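Local coordinates for hypothetical protein AQ_1575 (Aquifex aeolicus, PDB 1LFP), which probably binds DNA and may regulate transcription, at residues D18-R21 against G22-F25; E44-P47 against R48-T51; E182-E185 against N186-L190. One frame throughout, in Å; residues are numbered along the deposited sequence.

How the contacts relate
Along the chain the three contacts come in series, each a local turn-to-turn contact at or on a helix. Contact 1 opens helix 21-39 and contact 2 opens helix 47-58, the next helix in the chain; both belong to the N-terminal domain of the TACO1/YebC family, with centres about 24 Å apart. Contact 3 lies on helix 180-188, in the range of the second and third domains. Its centre is about 15 Å from that of contact 2, and the two meet where Thr51 CG2 packs 4.1 Å from Lys184 CE. Contact 1 stays apart, its nearest atoms about 12 Å from contact 2 and about 15 Å from contact 3. Contacts 2 and 3 therefore lie where the N-terminal helices meet the later part of the chain.

Contact 1: D18-R21 against G22-F25; sequences DAQR and GKLF
Leu24 N and Phe25 N bond back to the carbonyls of Gln20 and Arg21, and with these two i to i+4 bonds the loop passes into the first turn of helix 21-39. The bond from Leu24 N to Gln20 O is 3.1 Å long and has its donor in the carbonyl plane. That from Phe25 N to Arg21 O is shorter, 2.8 Å, and nearly straight at 170°. Among the side chains, Gln20 and Lys23 carry the contact. Lys23 folds back through bends at chi2 and chi3, which bring NZ to 2.6 Å from Gln20 OE1, almost straight off the end of the amide carbonyl. A second, weak bond runs from the same ammonium, Lys23 NZ, to Ala19 O at 3.4 Å, so the lysine ties the last residues of the loop to the helix start. The Phe25 side chain stays close to the backbone: CG is 3.2 Å from Arg21 O, and the carbonyl carbon of Arg21 lies over one ring face, offset toward the rim. Neighbouring loops touch two of these side chains: Lys23 meets Asp229, just ahead of strand 231-239, and Phe25 reaches Ala59 and Met61 between helices 47-58 and 63-74.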
loop_
_atom_site.group_PDB
_atom_site.type_symbol
_atom_site.label_atom_id
_atom_site.label_comp_id
_atom_site.label_asym_id
_atom_site.label_seq_id
_atom_site.Cartn_x
_atom_site.Cartn_y
_atom_site.Cartn_z
ATOM N N ASP A 18 -9.060 7.411 -14.927
ATOM C CA ASP A 18 -9.605 7.117 -16.240
ATOM C C ASP A 18 -8.801 6.019 -16.937
ATOM O O ASP A 18 -9.330 4.944 -17.223
ATOM C CB ASP A 18 -9.690 8.410 -17.093
ATOM C CG ASP A 18 -8.443 8.675 -17.930
ATOM O OD1 ASP A 18 -8.542 8.576 -19.177
ATOM O OD2 ASP A 18 -7.375 8.990 -17.358
ATOM N N ALA A 19 -7.519 6.260 -17.180
ATOM C CA ALA A 19 -6.706 5.257 -17.844
ATOM C C ALA A 19 -6.297 4.163 -16.872
ATOM O O ALA A 19 -6.192 2.995 -17.239
ATOM C CB ALA A 19 -5.475 5.903 -18.433
ATOM N N GLN A 20 -6.083 4.559 -15.626
ATOM C CA GLN A 20 -5.634 3.661 -14.576
ATOM C C GLN A 20 -6.676 2.901 -13.756
ATOM O O GLN A 20 -6.302 2.143 -12.867
ATOM C CB GLN A 20 -4.736 4.452 -13.612
ATOM C CG GLN A 20 -3.365 4.808 -14.178
ATOM C CD GLN A 20 -2.491 3.582 -14.359
ATOM O OE1 GLN A 20 -2.798 2.696 -15.159
ATOM N NE2 GLN A 20 -1.402 3.515 -13.600
ATOM N N ARG A 21 -7.963 3.077 -14.044
ATOM C CA ARG A 21 -8.986 2.430 -13.236
ATOM C C ARG A 21 -9.039 0.908 -13.215
ATOM O O ARG A 21 -9.294 0.334 -12.156
ATOM C CB ARG A 21 -10.378 2.993 -13.569
ATOM C CG ARG A 21 -10.534 3.594 -14.955
ATOM C CD ARG A 21 -11.860 4.361 -15.029
ATOM N NE ARG A 21 -12.081 5.025 -16.310
ATOM C CZ ARG A 21 -12.081 4.408 -17.489
ATOM N NH1 ARG A 21 -11.868 3.101 -17.561
ATOM N NH2 ARG A 21 -12.297 5.099 -18.601
ATOM N N GLY A 22 -8.820 0.267 -14.357
ATOM C CA GLY A 22 -8.849 -1.195 -14.407
ATOM C C GLY A 22 -7.806 -1.741 -13.453
ATOM O O GLY A 22 -8.057 -2.668 -12.675
ATOM N N LYS A 23 -6.619 -1.169 -13.508
ATOM C CA LYS A 23 -5.536 -1.596 -12.633
ATOM C C LYS A 23 -5.865 -1.390 -11.168
ATOM O O LYS A 23 -5.639 -2.284 -10.311
ATOM C CB LYS A 23 -4.252 -0.845 -12.997
ATOM C CG LYS A 23 -3.407 -1.560 -14.041
ATOM C CD LYS A 23 -2.794 -0.590 -15.041
ATOM C CE LYS A 23 -3.842 -0.184 -16.056
ATOM N NZ LYS A 23 -3.477 0.970 -16.931
ATOM N N LEU A 24 -6.406 -0.221 -10.851
ATOM C CA LEU A 24 -6.779 0.081 -9.475
ATOM C C LEU A 24 -7.884 -0.888 -8.992
ATOM O O LEU A 24 -7.804 -1.473 -7.899
ATOM C CB LEU A 24 -7.289 1.507 -9.387
ATOM C CG LEU A 24 -7.776 1.933 -8.010
ATOM C CD1 LEU A 24 -6.584 2.169 -7.131
ATOM C CD2 LEU A 24 -8.701 3.162 -8.120
ATOM N N PHE A 25 -8.912 -1.056 -9.803
ATOM C CA PHE A 25 -10.009 -1.962 -9.425
ATOM C C PHE A 25 -9.549 -3.390 -9.271
ATOM O O PHE A 25 -10.085 -4.150 -8.442
ATOM C CB PHE A 25 -11.126 -1.900 -10.457
ATOM C CG PHE A 25 -11.860 -0.586 -10.466
ATOM C CD1 PHE A 25 -12.838 -0.325 -11.424
ATOM C CD2 PHE A 25 -11.623 0.359 -9.470
ATOM C CE1 PHE A 25 -13.586 0.880 -11.369
ATOM C CE2 PHE A 25 -12.350 1.548 -9.407
ATOM C CZ PHE A 25 -13.335 1.807 -10.357
#

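Contact 2: E44-P47 against R48-T51; sequences EFNP and RLRT
Arg50 N donates to Asn46 O at 3.0 Å, the first i to i+4 bond of helix 47-58, with Asn46 at the N-cap and Pro47 as the first helical residue. A proline suits this position, since its nitrogen has no hydrogen to give and the first turn of a helix asks none of it. One residue on, Pro47 O takes two donors from Thr51: the backbone N at 3.0 Å and OG1 at 3.1 Å. They arrive from opposite faces of the carbonyl plane. With chi1 at -57°, the threonine hydroxyl sits beside its own backbone N and turns back along the helix to this oxygen. The Asn46 side chain crosses that of Leu49 at about a right angle, its CG 3.3 Å from Leu49 CB, and both residues are buried. Arg50 bends at chi2 and chi3 to fold over the proline, bringing Pro47 CA over one face of its guanidinium. Its NE is bonded to Pro43 O, while NH2 makes a weak bond of 3.2 Å to a water. The same water donates to Glu44 O at 3.2 Å and so links the arginine to the preceding turn. Arg48 instead extends away from the loop and bridges Glu31 of helix 21-39 and Glu84 of strand 83-91. The chemistry thus divides the two arginines: Arg50 uses its polar end locally, on the chain leading into the helix, whereas Arg48, whose charge is probably balanced by Glu31 and Glu84, joins the helix to its neighbours.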
loop_
_atom_site.group_PDB
_atom_site.type_symbol
_atom_site.label_atom_id
_atom_site.label_comp_id
_atom_site.label_asym_id
_atom_site.label_seq_id
_atom_site.Cartn_x
_atom_site.Cartn_y
_atom_site.Cartn_z
ATOM N N GLU A 44 -19.761 -8.023 9.142
ATOM C CA GLU A 44 -19.988 -7.732 10.546
ATOM C C GLU A 44 -18.906 -8.319 11.461
ATOM O O GLU A 44 -18.618 -7.773 12.527
ATOM C CB GLU A 44 -21.379 -8.221 10.936
ATOM C CG GLU A 44 -22.446 -7.621 10.039
ATOM C CD GLU A 44 -23.847 -8.036 10.433
ATOM O OE1 GLU A 44 -24.811 -7.553 9.802
ATOM O OE2 GLU A 44 -23.983 -8.844 11.375
ATOM N N PHE A 45 -18.306 -9.423 11.037
ATOM C CA PHE A 45 -17.247 -10.074 11.804
ATOM C C PHE A 45 -15.941 -9.924 11.030
ATOM O O PHE A 45 -15.041 -10.765 11.162
ATOM C CB PHE A 45 -17.538 -11.573 11.958
ATOM C CG PHE A 45 -18.972 -11.896 12.299
ATOM C CD1 PHE A 45 -19.564 -11.386 13.449
ATOM C CD2 PHE A 45 -19.722 -12.724 11.471
ATOM C CE1 PHE A 45 -20.892 -11.693 13.766
ATOM C CE2 PHE A 45 -21.037 -13.040 11.775
ATOM C CZ PHE A 45 -21.626 -12.526 12.926
ATOM N N ASN A 46 -15.829 -8.871 10.221
ATOM C CA ASN A 46 -14.627 -8.684 9.403
ATOM C C ASN A 46 -14.328 -7.216 9.129
ATOM O O ASN A 46 -14.704 -6.686 8.092
ATOM C CB ASN A 46 -14.820 -9.441 8.078
ATOM C CG ASN A 46 -13.543 -9.554 7.264
ATOM O OD1 ASN A 46 -13.436 -10.412 6.366
ATOM N ND2 ASN A 46 -12.575 -8.688 7.554
ATOM N N PRO A 47 -13.640 -6.534 10.058
ATOM C CA PRO A 47 -13.314 -5.110 9.867
ATOM C C PRO A 47 -12.511 -4.815 8.592
ATOM O O PRO A 47 -12.700 -3.769 7.940
ATOM C CB PRO A 47 -12.525 -4.758 11.142
ATOM C CG PRO A 47 -13.060 -5.709 12.153
ATOM C CD PRO A 47 -13.161 -7.011 11.366
ATOM N N ARG A 48 -11.594 -5.718 8.245
ATOM C CA ARG A 48 -10.804 -5.480 7.037
ATOM C C ARG A 48 -11.700 -5.430 5.804
ATOM O O ARG A 48 -11.521 -4.561 4.938
ATOM C CB ARG A 48 -9.712 -6.558 6.880
ATOM C CG ARG A 48 -8.749 -6.317 5.715
ATOM C CD ARG A 48 -7.647 -7.363 5.717
ATOM N NE ARG A 48 -6.828 -7.265 4.513
ATOM C CZ ARG A 48 -5.747 -7.990 4.267
ATOM N NH1 ARG A 48 -5.345 -8.878 5.156
ATOM N NH2 ARG A 48 -5.069 -7.802 3.141
ATOM N N LEU A 49 -12.643 -6.369 5.716
ATOM C CA LEU A 49 -13.581 -6.432 4.602
ATOM C C LEU A 49 -14.465 -5.204 4.567
ATOM O O LEU A 49 -14.741 -4.641 3.508
ATOM C CB LEU A 49 -14.442 -7.700 4.698
ATOM C CG LEU A 49 -15.487 -7.809 3.594
ATOM C CD1 LEU A 49 -14.768 -7.813 2.223
ATOM C CD2 LEU A 49 -16.300 -9.093 3.795
ATOM N N ARG A 50 -14.891 -4.760 5.743
ATOM C CA ARG A 50 -15.722 -3.580 5.844
ATOM C C ARG A 50 -14.979 -2.395 5.214
ATOM O O ARG A 50 -15.544 -1.583 4.482
ATOM C CB ARG A 50 -16.002 -3.315 7.324
ATOM C CG ARG A 50 -17.239 -2.534 7.623
ATOM C CD ARG A 50 -18.292 -3.452 8.244
ATOM N NE ARG A 50 -17.710 -4.458 9.140
ATOM C CZ ARG A 50 -17.224 -4.200 10.352
ATOM N NH1 ARG A 50 -17.244 -2.962 10.828
ATOM N NH2 ARG A 50 -16.722 -5.178 11.094
ATOM N N THR A 51 -13.681 -2.333 5.444
ATOM C CA THR A 51 -12.902 -1.232 4.919
ATOM C C THR A 51 -12.614 -1.358 3.436
ATOM O O THR A 51 -12.565 -0.362 2.711
ATOM C CB THR A 51 -11.574 -1.130 5.673
ATOM O OG1 THR A 51 -11.863 -0.966 7.072
ATOM C CG2 THR A 51 -10.767 0.055 5.152
HETATM O O HOH W 1 -16.157 -6.252 14.002
#

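Contact 3: E182-E185 against N186-L190; sequences EVKE and NLEKL
Glu188 N to Lys184 O and Lys189 N to Glu185 O, each 2.9 Å, are i to i+4 backbone bonds that tie one turn to the next. Over the first of them Lys184 NZ and Glu188 OE2 form a salt bridge, with a weak hydrogen bond of 3.4 Å; the stronger partner of the ammonium is Glu54 on helix 47-58. The lysine chain is extended as far as CE and bends only at chi4, -80°, while Glu188 holds CG between its backbone N and carbonyl carbon (chi1 39°), which brings the carboxylate across the lysine chain. Glu185 OE2 lies 3.8 Å from Glu188 OE1, with the carboxylate planes 58° apart; the repulsion between them is probably eased by the nearby ammonium. These groups belong to an amphipathic alpha-helix, 180-188, and toward its end Leu190 N turns back to Leu187 O. On the buried side of the helix, Val183 and Leu187 lie side by side and point the same way, CG1 of the valine 3.8 Å from CD1 of the leucine. Both pack on Ile140 of strand 134-143 and on Val159 of helix 149-159, while strand 170-175 supplies Thr175 to the valine and Ile173 to the leucine.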
loop_
_atom_site.group_PDB
_atom_site.type_symbol
_atom_site.label_atom_id
_atom_site.label_comp_id
_atom_site.label_asym_id
_atom_site.label_seq_id
_atom_site.Cartn_x
_atom_site.Cartn_y
_atom_site.Cartn_z
ATOM N N GLU A 182 -9.355 1.297 14.875
ATOM C CA GLU A 182 -9.839 2.078 15.996
ATOM C C GLU A 182 -9.471 3.509 15.742
ATOM O O GLU A 182 -10.260 4.414 16.007
ATOM C CB GLU A 182 -9.210 1.588 17.294
ATOM C CG GLU A 182 -9.810 2.200 18.534
ATOM C CD GLU A 182 -9.115 1.722 19.795
ATOM O OE1 GLU A 182 -9.294 0.543 20.173
ATOM O OE2 GLU A 182 -8.379 2.527 20.399
ATOM N N VAL A 183 -8.250 3.730 15.246
ATOM C CA VAL A 183 -7.818 5.091 14.951
ATOM C C VAL A 183 -8.625 5.676 13.777
ATOM O O VAL A 183 -9.057 6.820 13.815
ATOM C CB VAL A 183 -6.308 5.105 14.641
ATOM C CG1 VAL A 183 -5.889 6.428 14.021
ATOM C CG2 VAL A 183 -5.555 4.858 15.941
ATOM N N LYS A 184 -8.844 4.870 12.743
ATOM C CA LYS A 184 -9.592 5.294 11.584
ATOM C C LYS A 184 -10.963 5.788 12.044
ATOM O O LYS A 184 -11.409 6.879 11.664
ATOM C CB LYS A 184 -9.805 4.113 10.624
ATOM C CG LYS A 184 -10.723 4.425 9.435
ATOM C CD LYS A 184 -10.801 3.175 8.535
ATOM C CE LYS A 184 -11.669 3.406 7.329
ATOM N NZ LYS A 184 -13.118 3.282 7.629
ATOM N N GLU A 185 -11.605 4.963 12.873
ATOM C CA GLU A 185 -12.945 5.262 13.407
ATOM C C GLU A 185 -12.954 6.580 14.184
ATOM O O GLU A 185 -13.808 7.453 13.981
ATOM C CB GLU A 185 -13.385 4.123 14.326
ATOM C CG GLU A 185 -14.870 4.079 14.573
ATOM C CD GLU A 185 -15.527 2.889 13.895
ATOM O OE1 GLU A 185 -15.268 1.738 14.323
ATOM O OE2 GLU A 185 -16.294 3.106 12.932
ATOM N N ASN A 186 -11.980 6.737 15.068
ATOM C CA ASN A 186 -11.895 7.959 15.865
ATOM C C ASN A 186 -11.626 9.199 15.036
ATOM O O ASN A 186 -12.060 10.299 15.391
ATOM C CB ASN A 186 -10.831 7.779 16.941
ATOM C CG ASN A 186 -11.304 6.884 18.073
ATOM O OD1 ASN A 186 -10.501 6.334 18.820
ATOM N ND2 ASN A 186 -12.621 6.748 18.212
ATOM N N LEU A 187 -10.881 9.036 13.940
ATOM C CA LEU A 187 -10.596 10.161 13.061
ATOM C C LEU A 187 -11.858 10.515 12.257
ATOM O O LEU A 187 -12.164 11.678 12.057
ATOM C CB LEU A 187 -9.481 9.824 12.054
ATOM C CG LEU A 187 -8.070 9.817 12.665
ATOM C CD1 LEU A 187 -7.082 9.181 11.652
ATOM C CD2 LEU A 187 -7.643 11.290 13.067
ATOM N N GLU A 188 -12.586 9.529 11.773
ATOM C CA GLU A 188 -13.775 9.914 11.010
ATOM C C GLU A 188 -14.811 10.527 11.959
ATOM O O GLU A 188 -15.549 11.417 11.555
ATOM C CB GLU A 188 -14.352 8.737 10.205
ATOM C CG GLU A 188 -14.362 7.381 10.845
ATOM C CD GLU A 188 -14.346 6.249 9.808
ATOM O OE1 GLU A 188 -14.782 5.128 10.136
ATOM O OE2 GLU A 188 -13.892 6.465 8.665
ATOM N N LYS A 189 -14.849 10.051 13.204
ATOM C CA LYS A 189 -15.776 10.561 14.226
ATOM C C LYS A 189 -15.478 12.029 14.560
ATOM O O LYS A 189 -16.306 12.704 15.182
ATOM C CB LYS A 189 -15.672 9.691 15.477
ATOM C CG LYS A 189 -16.705 9.958 16.539
ATOM C CD LYS A 189 -17.376 8.665 16.956
ATOM C CE LYS A 189 -16.357 7.604 17.381
ATOM N NZ LYS A 189 -17.011 6.328 17.818
ATOM N N LEU A 190 -14.300 12.510 14.153
ATOM C CA LEU A 190 -13.887 13.903 14.336
ATOM C C LEU A 190 -13.954 14.674 13.027
ATOM O O LEU A 190 -13.441 15.787 12.928
ATOM C CB LEU A 190 -12.465 14.004 14.884
ATOM C CG LEU A 190 -12.245 13.178 16.134
ATOM C CD1 LEU A 190 -10.822 13.453 16.633
ATOM C CD2 LEU A 190 -13.278 13.492 17.198
#